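Local coordinates for protein aromatic-amino-acid:2-oxoglutarate transaminase (Candida albicans, PDB 6HND) that probably transfers amino groups from aromatic amino acids or 2-aminoadipate to 2-oxo acids, using pyridoxal 5'-phosphate as cofactor, at residues 168-173 / 276-281; 184-189 / 193-198; 250-255 / 473-478. All blocks are in the same frame, centred on the assembly; numbering follows the deposited sequence.

Contact 1. Residues 168-173 / 276-281; sequences DGLNKA and AIIEDD. With PLP (pyridoxal-5'-phosphate), chain E.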
loop_
_atom_site.group_PDB
_atom_site.type_symbol
_atom_site.label_atom_id
_atom_site.label_comp_id
_atom_site.label_asym_id
_atom_site.label_seq_id
_atom_site.Cartn_x
_atom_site.Cartn_y
_atom_site.Cartn_z
ATOM N N ASP B 168 -0.487 8.044 -2.631
ATOM C CA ASP B 168 0.344 6.988 -3.245
ATOM C C ASP B 168 0.822 7.389 -4.667
ATOM O O ASP B 168 2.049 7.203 -4.977
ATOM C CB ASP B 168 -0.422 5.666 -3.298
ATOM C CG ASP B 168 0.526 4.549 -3.674
ATOM O OD1 ASP B 168 1.613 4.513 -3.063
ATOM O OD2 ASP B 168 0.193 3.757 -4.594
ATOM N N GLY B 169 -0.090 7.859 -5.530
ATOM C CA GLY B 169 0.249 8.383 -6.873
ATOM C C GLY B 169 1.272 9.519 -6.822
ATOM O O GLY B 169 2.227 9.499 -7.605
ATOM N N LEU B 170 1.087 10.472 -5.906
ATOM C CA LEU B 170 1.980 11.648 -5.712
ATOM C C LEU B 170 3.379 11.226 -5.237
ATOM O O LEU B 170 4.373 11.856 -5.640
ATOM C CB LEU B 170 1.341 12.591 -4.692
ATOM C CG LEU B 170 0.051 13.280 -5.135
ATOM C CD1 LEU B 170 -0.526 14.070 -3.975
ATOM C CD2 LEU B 170 0.298 14.163 -6.349
ATOM N N ASN B 171 3.473 10.218 -4.386
ATOM C CA ASN B 171 4.780 9.695 -3.923
ATOM C C ASN B 171 5.472 8.980 -5.090
ATOM O O ASN B 171 6.669 9.167 -5.280
ATOM C CB ASN B 171 4.628 8.797 -2.704
ATOM C CG ASN B 171 5.985 8.377 -2.197
ATOM O OD1 ASN B 171 6.785 9.267 -1.861
ATOM N ND2 ASN B 171 6.241 7.064 -2.168
ATOM N N LYS B 172 4.716 8.213 -5.857
ATOM C CA LYS B 172 5.207 7.544 -7.075
ATOM C C LYS B 172 5.767 8.601 -8.042
ATOM O O LYS B 172 6.830 8.371 -8.628
ATOM C CB LYS B 172 4.062 6.711 -7.644
ATOM C CG LYS B 172 3.778 5.406 -6.897
ATOM C CD LYS B 172 2.439 4.762 -7.305
ATOM C CE LYS B 172 2.435 3.262 -7.118
ATOM N NZ LYS B 172 2.610 2.842 -5.696
ATOM N N ALA B 173 5.080 9.731 -8.205
ATOM C CA ALA B 173 5.451 10.784 -9.163
ATOM C C ALA B 173 6.672 11.534 -8.646
ATOM O O ALA B 173 7.549 11.823 -9.447
ATOM C CB ALA B 173 4.308 11.744 -9.339
ATOM N N ALA B 276 8.850 18.656 -15.765
ATOM C CA ALA B 276 7.702 17.726 -15.721
ATOM C C ALA B 276 6.519 18.413 -15.037
ATOM O O ALA B 276 6.726 19.290 -14.174
ATOM C CB ALA B 276 8.078 16.457 -14.984
ATOM N N ILE B 277 5.319 17.960 -15.378
ATOM C CA ILE B 277 4.066 18.365 -14.700
ATOM C C ILE B 277 3.501 17.146 -13.960
ATOM O O ILE B 277 3.189 16.125 -14.600
ATOM C CB ILE B 277 3.070 18.956 -15.705
ATOM C CG1 ILE B 277 3.673 20.156 -16.439
ATOM C CG2 ILE B 277 1.752 19.303 -14.997
ATOM C CD1 ILE B 277 2.833 20.639 -17.611
ATOM N N ILE B 278 3.378 17.260 -12.641
ATOM C CA ILE B 278 2.538 16.340 -11.819
ATOM C C ILE B 278 1.176 17.036 -11.667
ATOM O O ILE B 278 1.104 18.109 -11.036
ATOM C CB ILE B 278 3.229 16.000 -10.484
ATOM C CG1 ILE B 278 4.592 15.346 -10.703
ATOM C CG2 ILE B 278 2.338 15.119 -9.621
ATOM C CD1 ILE B 278 5.507 15.390 -9.497
ATOM N N GLU B 279 0.152 16.452 -12.276
ATOM C CA GLU B 279 -1.246 16.927 -12.238
ATOM C C GLU B 279 -1.990 16.059 -11.227
ATOM O O GLU B 279 -2.056 14.811 -11.417
ATOM C CB GLU B 279 -1.901 16.840 -13.626
ATOM C CG GLU B 279 -3.356 17.307 -13.642
ATOM C CD GLU B 279 -4.039 17.191 -15.018
ATOM O OE1 GLU B 279 -4.197 16.048 -15.520
ATOM O OE2 GLU B 279 -4.450 18.234 -15.572
ATOM N N ASP B 280 -2.506 16.680 -10.182
ATOM C CA ASP B 280 -3.325 15.985 -9.163
ATOM C C ASP B 280 -4.762 16.436 -9.421
ATOM O O ASP B 280 -4.949 17.633 -9.500
ATOM C CB ASP B 280 -2.757 16.284 -7.771
ATOM C CG ASP B 280 -3.392 15.555 -6.594
ATOM O OD1 ASP B 280 -4.271 14.682 -6.809
ATOM O OD2 ASP B 280 -2.976 15.865 -5.459
ATOM N N ASP B 281 -5.701 15.507 -9.605
ATOM C CA ASP B 281 -7.119 15.818 -9.895
ATOM C C ASP B 281 -8.036 14.840 -9.159
ATOM O O ASP B 281 -8.708 14.027 -9.771
ATOM C CB ASP B 281 -7.393 15.799 -11.407
ATOM C CG ASP B 281 -8.706 16.491 -11.736
ATOM O OD1 ASP B 281 -8.934 17.577 -11.138
ATOM O OD2 ASP B 281 -9.505 15.925 -12.543
HETATM N N1 PLP E . -4.508 15.616 -3.285
HETATM C C2 PLP E . -5.489 16.474 -3.036
HETATM C C2A PLP E . -5.415 17.802 -3.709
HETATM C C3 PLP E . -6.575 16.114 -2.191
HETATM O O3 PLP E . -7.573 17.020 -1.960
HETATM C C4 PLP E . -6.597 14.827 -1.592
HETATM C C4A PLP E . -7.776 14.417 -0.792
HETATM C C5 PLP E . -5.542 13.940 -1.896
HETATM C C6 PLP E . -4.537 14.391 -2.718
HETATM C C5A PLP E . -5.393 12.585 -1.256
HETATM O O4P PLP E . -6.280 11.554 -1.764
HETATM P P PLP E . -6.129 10.031 -1.230
HETATM O O1P PLP E . -4.642 9.778 -1.016
HETATM O O2P PLP E . -6.792 9.256 -2.367
HETATM O O3P PLP E . -6.893 9.949 0.052
#

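Contact 2. Residues 184-189 / 193-198; sequences ILVEEF and PFLRFS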
loop_
_atom_site.group_PDB
_atom_site.type_symbol
_atom_site.label_atom_id
_atom_site.label_comp_id
_atom_site.label_asym_id
_atom_site.label_seq_id
_atom_site.Cartn_x
_atom_site.Cartn_y
_atom_site.Cartn_z
ATOM N N ILE B 184 11.402 21.088 -6.910
ATOM C CA ILE B 184 10.023 21.010 -7.456
ATOM C C ILE B 184 9.310 22.304 -7.098
ATOM O O ILE B 184 9.437 22.788 -5.941
ATOM C CB ILE B 184 9.238 19.764 -7.008
ATOM C CG1 ILE B 184 7.870 19.750 -7.697
ATOM C CG2 ILE B 184 9.144 19.681 -5.501
ATOM C CD1 ILE B 184 7.216 18.411 -7.805
ATOM N N LEU B 185 8.650 22.847 -8.102
ATOM C CA LEU B 185 7.771 24.033 -8.013
ATOM C C LEU B 185 6.440 23.569 -7.431
ATOM O O LEU B 185 5.814 22.667 -8.047
ATOM C CB LEU B 185 7.566 24.572 -9.428
ATOM C CG LEU B 185 8.828 25.060 -10.097
ATOM C CD1 LEU B 185 8.612 25.207 -11.591
ATOM C CD2 LEU B 185 9.260 26.374 -9.452
ATOM N N VAL B 186 6.025 24.160 -6.316
ATOM C CA VAL B 186 4.757 23.789 -5.642
ATOM C C VAL B 186 3.929 25.059 -5.436
ATOM O O VAL B 186 4.501 26.090 -5.004
ATOM C CB VAL B 186 5.056 23.046 -4.332
ATOM C CG1 VAL B 186 3.792 22.706 -3.578
ATOM C CG2 VAL B 186 5.869 21.781 -4.576
ATOM N N GLU B 187 2.631 24.982 -5.729
ATOM C CA GLU B 187 1.643 26.041 -5.363
ATOM C C GLU B 187 1.841 26.414 -3.888
ATOM O O GLU B 187 1.874 25.513 -3.067
ATOM C CB GLU B 187 0.223 25.583 -5.704
ATOM C CG GLU B 187 0.010 25.427 -7.200
ATOM C CD GLU B 187 -1.143 24.560 -7.653
ATOM O OE1 GLU B 187 -1.506 23.635 -6.898
ATOM O OE2 GLU B 187 -1.606 24.743 -8.808
ATOM N N GLU B 188 1.961 27.712 -3.598
ATOM C CA GLU B 188 2.383 28.257 -2.281
ATOM C C GLU B 188 1.417 27.797 -1.191
ATOM O O GLU B 188 1.895 27.651 -0.072
ATOM C CB GLU B 188 2.484 29.778 -2.285
ATOM C CG GLU B 188 1.164 30.520 -2.443
ATOM C CD GLU B 188 1.331 32.035 -2.327
ATOM O OE1 GLU B 188 2.227 32.469 -1.541
ATOM O OE2 GLU B 188 0.560 32.796 -3.018
ATOM N N PHE B 189 0.125 27.619 -1.511
ATOM C CA PHE B 189 -0.845 26.861 -0.674
ATOM C C PHE B 189 -1.139 25.571 -1.423
ATOM O O PHE B 189 -1.462 25.651 -2.651
ATOM C CB PHE B 189 -2.126 27.643 -0.371
ATOM C CG PHE B 189 -1.840 28.977 0.267
ATOM C CD1 PHE B 189 -1.640 29.081 1.632
ATOM C CD2 PHE B 189 -1.732 30.119 -0.510
ATOM C CE1 PHE B 189 -1.333 30.294 2.214
ATOM C CE2 PHE B 189 -1.407 31.331 0.077
ATOM C CZ PHE B 189 -1.196 31.412 1.432
ATOM N N PRO B 193 0.677 17.057 2.543
ATOM C CA PRO B 193 1.368 15.782 2.569
ATOM C C PRO B 193 2.322 15.620 1.369
ATOM O O PRO B 193 3.353 14.965 1.533
ATOM C CB PRO B 193 0.210 14.775 2.642
ATOM C CG PRO B 193 -0.906 15.554 3.306
ATOM C CD PRO B 193 -0.781 16.902 2.644
ATOM N N PHE B 194 2.040 16.272 0.236
ATOM C CA PHE B 194 2.945 16.239 -0.942
ATOM C C PHE B 194 4.405 16.558 -0.553
ATOM O O PHE B 194 5.371 15.934 -1.082
ATOM C CB PHE B 194 2.491 17.208 -2.023
ATOM C CG PHE B 194 3.388 17.130 -3.214
ATOM C CD1 PHE B 194 3.247 16.093 -4.102
ATOM C CD2 PHE B 194 4.444 18.006 -3.362
ATOM C CE1 PHE B 194 4.133 15.939 -5.152
ATOM C CE2 PHE B 194 5.327 17.855 -4.425
ATOM C CZ PHE B 194 5.169 16.822 -5.318
ATOM N N LEU B 195 4.605 17.532 0.323
ATOM C CA LEU B 195 5.968 17.940 0.727
ATOM C C LEU B 195 6.699 16.779 1.414
ATOM O O LEU B 195 7.946 16.757 1.367
ATOM C CB LEU B 195 5.871 19.172 1.622
ATOM C CG LEU B 195 5.202 20.372 0.955
ATOM C CD1 LEU B 195 4.951 21.470 1.979
ATOM C CD2 LEU B 195 6.018 20.874 -0.232
ATOM N N ARG B 196 5.989 15.832 2.024
ATOM C CA ARG B 196 6.657 14.654 2.626
ATOM C C ARG B 196 7.277 13.807 1.502
ATOM O O ARG B 196 8.417 13.305 1.664
ATOM C CB ARG B 196 5.649 13.860 3.447
ATOM C CG ARG B 196 5.153 14.589 4.687
ATOM C CD ARG B 196 4.195 13.665 5.422
ATOM N NE ARG B 196 4.023 13.954 6.844
ATOM C CZ ARG B 196 4.747 13.436 7.846
ATOM N NH1 ARG B 196 5.741 12.584 7.620
ATOM N NH2 ARG B 196 4.456 13.782 9.093
ATOM N N PHE B 197 6.560 13.663 0.386
ATOM C CA PHE B 197 6.964 12.812 -0.756
ATOM C C PHE B 197 8.107 13.494 -1.507
ATOM O O PHE B 197 9.032 12.789 -1.899
ATOM C CB PHE B 197 5.786 12.538 -1.680
ATOM C CG PHE B 197 4.469 12.284 -1.004
ATOM C CD1 PHE B 197 4.399 11.518 0.153
ATOM C CD2 PHE B 197 3.288 12.767 -1.563
ATOM C CE1 PHE B 197 3.179 11.275 0.766
ATOM C CE2 PHE B 197 2.065 12.499 -0.961
ATOM C CZ PHE B 197 2.017 11.783 0.212
ATOM N N SER B 198 8.053 14.813 -1.695
ATOM C CA SER B 198 9.147 15.552 -2.367
ATOM C C SER B 198 10.367 15.495 -1.424
ATOM O O SER B 198 11.452 15.107 -1.895
ATOM C CB SER B 198 8.751 16.962 -2.812
ATOM O OG SER B 198 8.381 17.781 -1.715
#

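Contact 3. Residues 250-255 / 473-478; sequences GQNPTG and YNMTVD. With PLP (pyridoxal-5'-phosphate), chain E.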
loop_
_atom_site.group_PDB
_atom_site.type_symbol
_atom_site.label_atom_id
_atom_site.label_comp_id
_atom_site.label_asym_id
_atom_site.label_seq_id
_atom_site.Cartn_x
_atom_site.Cartn_y
_atom_site.Cartn_z
ATOM N N GLY B 250 -10.024 22.772 -9.019
ATOM C CA GLY B 250 -10.431 22.732 -7.594
ATOM C C GLY B 250 -9.210 22.681 -6.685
ATOM O O GLY B 250 -9.144 21.807 -5.833
ATOM N N GLN B 251 -8.250 23.577 -6.929
ATOM C CA GLN B 251 -6.964 23.679 -6.204
ATOM C C GLN B 251 -7.235 23.473 -4.711
ATOM O O GLN B 251 -8.143 24.096 -4.198
ATOM C CB GLN B 251 -6.299 25.028 -6.513
ATOM C CG GLN B 251 -4.774 25.067 -6.345
ATOM C CD GLN B 251 -4.335 25.299 -4.926
ATOM O OE1 GLN B 251 -5.083 25.874 -4.147
ATOM N NE2 GLN B 251 -3.125 24.855 -4.586
ATOM N N ASN B 252 -6.479 22.599 -4.056
ATOM C CA ASN B 252 -6.516 22.443 -2.584
ATOM C C ASN B 252 -5.377 23.254 -1.975
ATOM O O ASN B 252 -4.227 22.895 -2.159
ATOM C CB ASN B 252 -6.460 20.979 -2.199
ATOM C CG ASN B 252 -6.529 20.784 -0.709
ATOM O OD1 ASN B 252 -6.622 21.777 0.007
ATOM N ND2 ASN B 252 -6.482 19.537 -0.251
ATOM N N PRO B 253 -5.620 24.336 -1.196
ATOM C CA PRO B 253 -6.947 24.675 -0.669
ATOM C C PRO B 253 -7.860 25.647 -1.419
ATOM O O PRO B 253 -8.990 25.686 -1.083
ATOM C CB PRO B 253 -6.564 25.402 0.634
ATOM C CG PRO B 253 -5.315 26.177 0.249
ATOM C CD PRO B 253 -4.574 25.239 -0.682
ATOM N N THR B 254 -7.359 26.428 -2.371
ATOM C CA THR B 254 -7.957 27.736 -2.761
ATOM C C THR B 254 -9.259 27.567 -3.543
ATOM O O THR B 254 -9.989 28.534 -3.609
ATOM C CB THR B 254 -6.971 28.632 -3.520
ATOM O OG1 THR B 254 -6.616 28.017 -4.758
ATOM C CG2 THR B 254 -5.730 28.928 -2.703
ATOM N N GLY B 255 -9.509 26.406 -4.149
ATOM C CA GLY B 255 -10.710 26.117 -4.963
ATOM C C GLY B 255 -10.598 26.615 -6.397
ATOM O O GLY B 255 -11.540 26.379 -7.144
ATOM N N TYR B 473 -2.392 29.258 6.636
ATOM C CA TYR B 473 -0.981 29.214 7.093
ATOM C C TYR B 473 -0.573 27.754 7.371
ATOM O O TYR B 473 0.616 27.459 7.240
ATOM C CB TYR B 473 -0.716 30.175 8.257
ATOM C CG TYR B 473 -1.601 30.016 9.463
ATOM C CD1 TYR B 473 -1.455 28.937 10.325
ATOM C CD2 TYR B 473 -2.546 30.976 9.778
ATOM C CE1 TYR B 473 -2.261 28.794 11.442
ATOM C CE2 TYR B 473 -3.334 30.863 10.912
ATOM C CZ TYR B 473 -3.188 29.773 11.744
ATOM O OH TYR B 473 -3.989 29.652 12.837
ATOM N N ASN B 474 -1.509 26.846 7.642
ATOM C CA ASN B 474 -1.187 25.405 7.824
ATOM C C ASN B 474 -0.948 24.709 6.474
ATOM O O ASN B 474 -0.525 23.526 6.489
ATOM C CB ASN B 474 -2.258 24.675 8.628
ATOM C CG ASN B 474 -2.123 24.878 10.125
ATOM O OD1 ASN B 474 -1.163 25.488 10.605
ATOM N ND2 ASN B 474 -3.084 24.352 10.868
ATOM N N MET B 475 -1.188 25.352 5.331
ATOM C CA MET B 475 -1.135 24.603 4.046
ATOM C C MET B 475 -0.123 25.230 3.091
ATOM O O MET B 475 -0.322 25.140 1.871
ATOM C CB MET B 475 -2.521 24.547 3.422
ATOM C CG MET B 475 -3.425 23.586 4.177
ATOM S SD MET B 475 -5.120 23.635 3.542
ATOM C CE MET B 475 -5.475 25.369 3.816
ATOM N N THR B 476 0.962 25.747 3.655
ATOM C CA THR B 476 1.990 26.535 2.949
ATOM C C THR B 476 3.190 25.650 2.656
ATOM O O THR B 476 3.463 24.757 3.457
ATOM C CB THR B 476 2.426 27.769 3.747
ATOM O OG1 THR B 476 2.844 27.354 5.050
ATOM C CG2 THR B 476 1.307 28.784 3.844
ATOM N N VAL B 477 3.874 25.919 1.544
ATOM C CA VAL B 477 5.242 25.403 1.283
ATOM C C VAL B 477 6.207 26.126 2.228
ATOM O O VAL B 477 7.009 25.449 2.877
ATOM C CB VAL B 477 5.605 25.585 -0.192
ATOM C CG1 VAL B 477 7.050 25.172 -0.454
ATOM C CG2 VAL B 477 4.612 24.814 -1.072
ATOM N N ASP B 478 6.064 27.447 2.343
ATOM C CA ASP B 478 6.941 28.328 3.151
ATOM C C ASP B 478 6.069 29.422 3.771
ATOM O O ASP B 478 5.507 30.254 3.030
ATOM C CB ASP B 478 8.072 28.921 2.302
ATOM C CG ASP B 478 9.161 29.594 3.129
ATOM O OD1 ASP B 478 8.889 30.652 3.745
ATOM O OD2 ASP B 478 10.274 29.051 3.155
HETATM N N1 PLP E . -4.508 15.616 -3.285
HETATM C C2 PLP E . -5.489 16.474 -3.036
HETATM C C2A PLP E . -5.415 17.802 -3.709
HETATM C C3 PLP E . -6.575 16.114 -2.191
HETATM O O3 PLP E . -7.573 17.020 -1.960
HETATM C C4 PLP E . -6.597 14.827 -1.592
HETATM C C4A PLP E . -7.776 14.417 -0.792
HETATM C C5 PLP E . -5.542 13.940 -1.896
HETATM C C6 PLP E . -4.537 14.391 -2.718
HETATM C C5A PLP E . -5.393 12.585 -1.256
HETATM O O4P PLP E . -6.280 11.554 -1.764
HETATM P P PLP E . -6.129 10.031 -1.230
HETATM O O1P PLP E . -4.642 9.778 -1.016
HETATM O O2P PLP E . -6.792 9.256 -2.367
HETATM O O3P PLP E . -6.893 9.949 0.052
#

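Contact 1. Residues 168-173 / 276-281
The carboxylate of D280 has the two methyl groups of L170 on one side of its plane, while the pyridine ring of PLP arrives at its oxygen end. PLP N1 stands 2.7 Å from D280 OD2 and lies slightly toward the side away from L170, and the plane of the ring is turned almost perpendicular to that of the carboxylate. L170 meets the aspartate at about a right angle, with CD1 3.4 Å from D280 OD2 and CD2 over the same face, near both OD2 and the carboxyl carbon. D280 can present its acid group this way because CG is anti to the backbone N (chi1 -175°), which carries the carboxylate toward the ring nitrogen.

Farther from the cofactor the contact is made by aliphatic side chains. L170 CD2 also touches I278 CG2 at 4.0 Å, and A173 CB packs on I278 CD1 at 3.8 Å. Helix 166-177 thus lies over strand 276-280 of the seven-stranded sheet, the two short segments running antiparallel at 175° with axes 9.7 Å apart.

D280 OD2 has a second partner in Y245 OH, so the oxygen next to the cofactor is fixed from the protein side as well. An aspartate facing the pyridine nitrogen is the hallmark of fold-type I PLP enzymes, where it is thought to stabilise a protonated ring. The hydrocarbon of L170 on one face would probably lower the local polarity and so favour the pairing of D280 with the ring nitrogen, while Y245 OH supplies the polar partner.

Contact 2. Residues 184-189 / 193-198
F194, near the beginning of helix 193-200, projects its ring at strand 183-187 and meets two of its residues. CG is anti to the backbone N (chi1 -178°), which sends the ring out from the helix to confront I184 from the opposite direction. I184 CD1 comes in at the ring edge, near its plane, 3.6 Å from F194 CZ. V186 CG2 approaches the same ring obliquely, 4.0 Å from F194 CE2, so the CE2-CZ side of the phenyl group spans I184 and V186, two residues apart on the strand and both pointing at the helix. Y245 of the neighbouring strand stacks with this ring.

L195 follows with a lighter touch: its CD2 reaches V186 CG1 at 4.4 Å. F197 turns instead to helix 166-177, and P193 O sits 3.5 Å above the centre of the F197 ring. One turn on from F194, S198 faces the strand again and rests CB against I184 CG2 at 3.8 Å. The spacing of F194 and S198, four residues apart, puts both on the strand-facing side of the helix; the short segments run antiparallel (175°), as expected for the first half of a beta-alpha-beta unit completed by strand 204-208.

Carbon meets carbon throughout this interface. Its cohesion is therefore probably that of dispersion and water exclusion, while the ring of F194 continues the apolar layer from the sheet toward L170.

Contact 3. Residues 250-255 / 473-478
P253 and M475 lie alongside one another, their side chains pointing opposite ways, joining the Asn-Pro-Thr-Gly loop of the class I aminotransferase fold to a loop of the C-terminal part of the chain. The peptide bond before P253 is cis, as in the equivalent Asn-Pro of aspartate aminotransferase. M475 runs out almost straight as far as its sulfur and then bends (chi3 -59°), which brings the terminal methyl against the CB-CG edge of the proline ring. M475 CE lies 3.4 Å from P253 CB, tighter than usual for two carbons, and M475 SD follows at 3.7 Å from the same P253 CB.

N252, just before the proline, is turned to the cofactor. Its ND2 donates to PLP O3 over 3.2 Å, with an angle of 145° at the hydrogen, while OD1 accepts from R490 NH1. The amide is thus held at both polar atoms. R490, which also touches P253 and M475, acts from the second shell and, with the bond to PLP O3, would hold the amide in this rotation.

The loop also closes on itself through Q251 OE1, which accepts from T254 N (2.9 Å, nearly in line with the C=O, 161°) and from T254 OG1 (2.7 Å, tilted from the carbonyl plane).

In the fold
From the N terminus, helix 166-177 opens contact 1, which is closed by strand 276-280 after about a hundred intervening residues. Within that span contact 2 opens and closes almost at once, with three residues between its segments, in the link from strand 183-187 to helix 193-200. Residues 250-255 then begin contact 3 before contact 1 has closed, so these two cross; contact 3 waits more than two hundred residues for 473-478 and follows contact 2 in series. Contacts 1 and 2 abut on one side of the large mixed sheet. Contact 3 ties the loop between strand 243-246 and helix 260-272 to the loop between strand 470-471 and helix 479-482, and with contact 1 it approaches PLP from two directions.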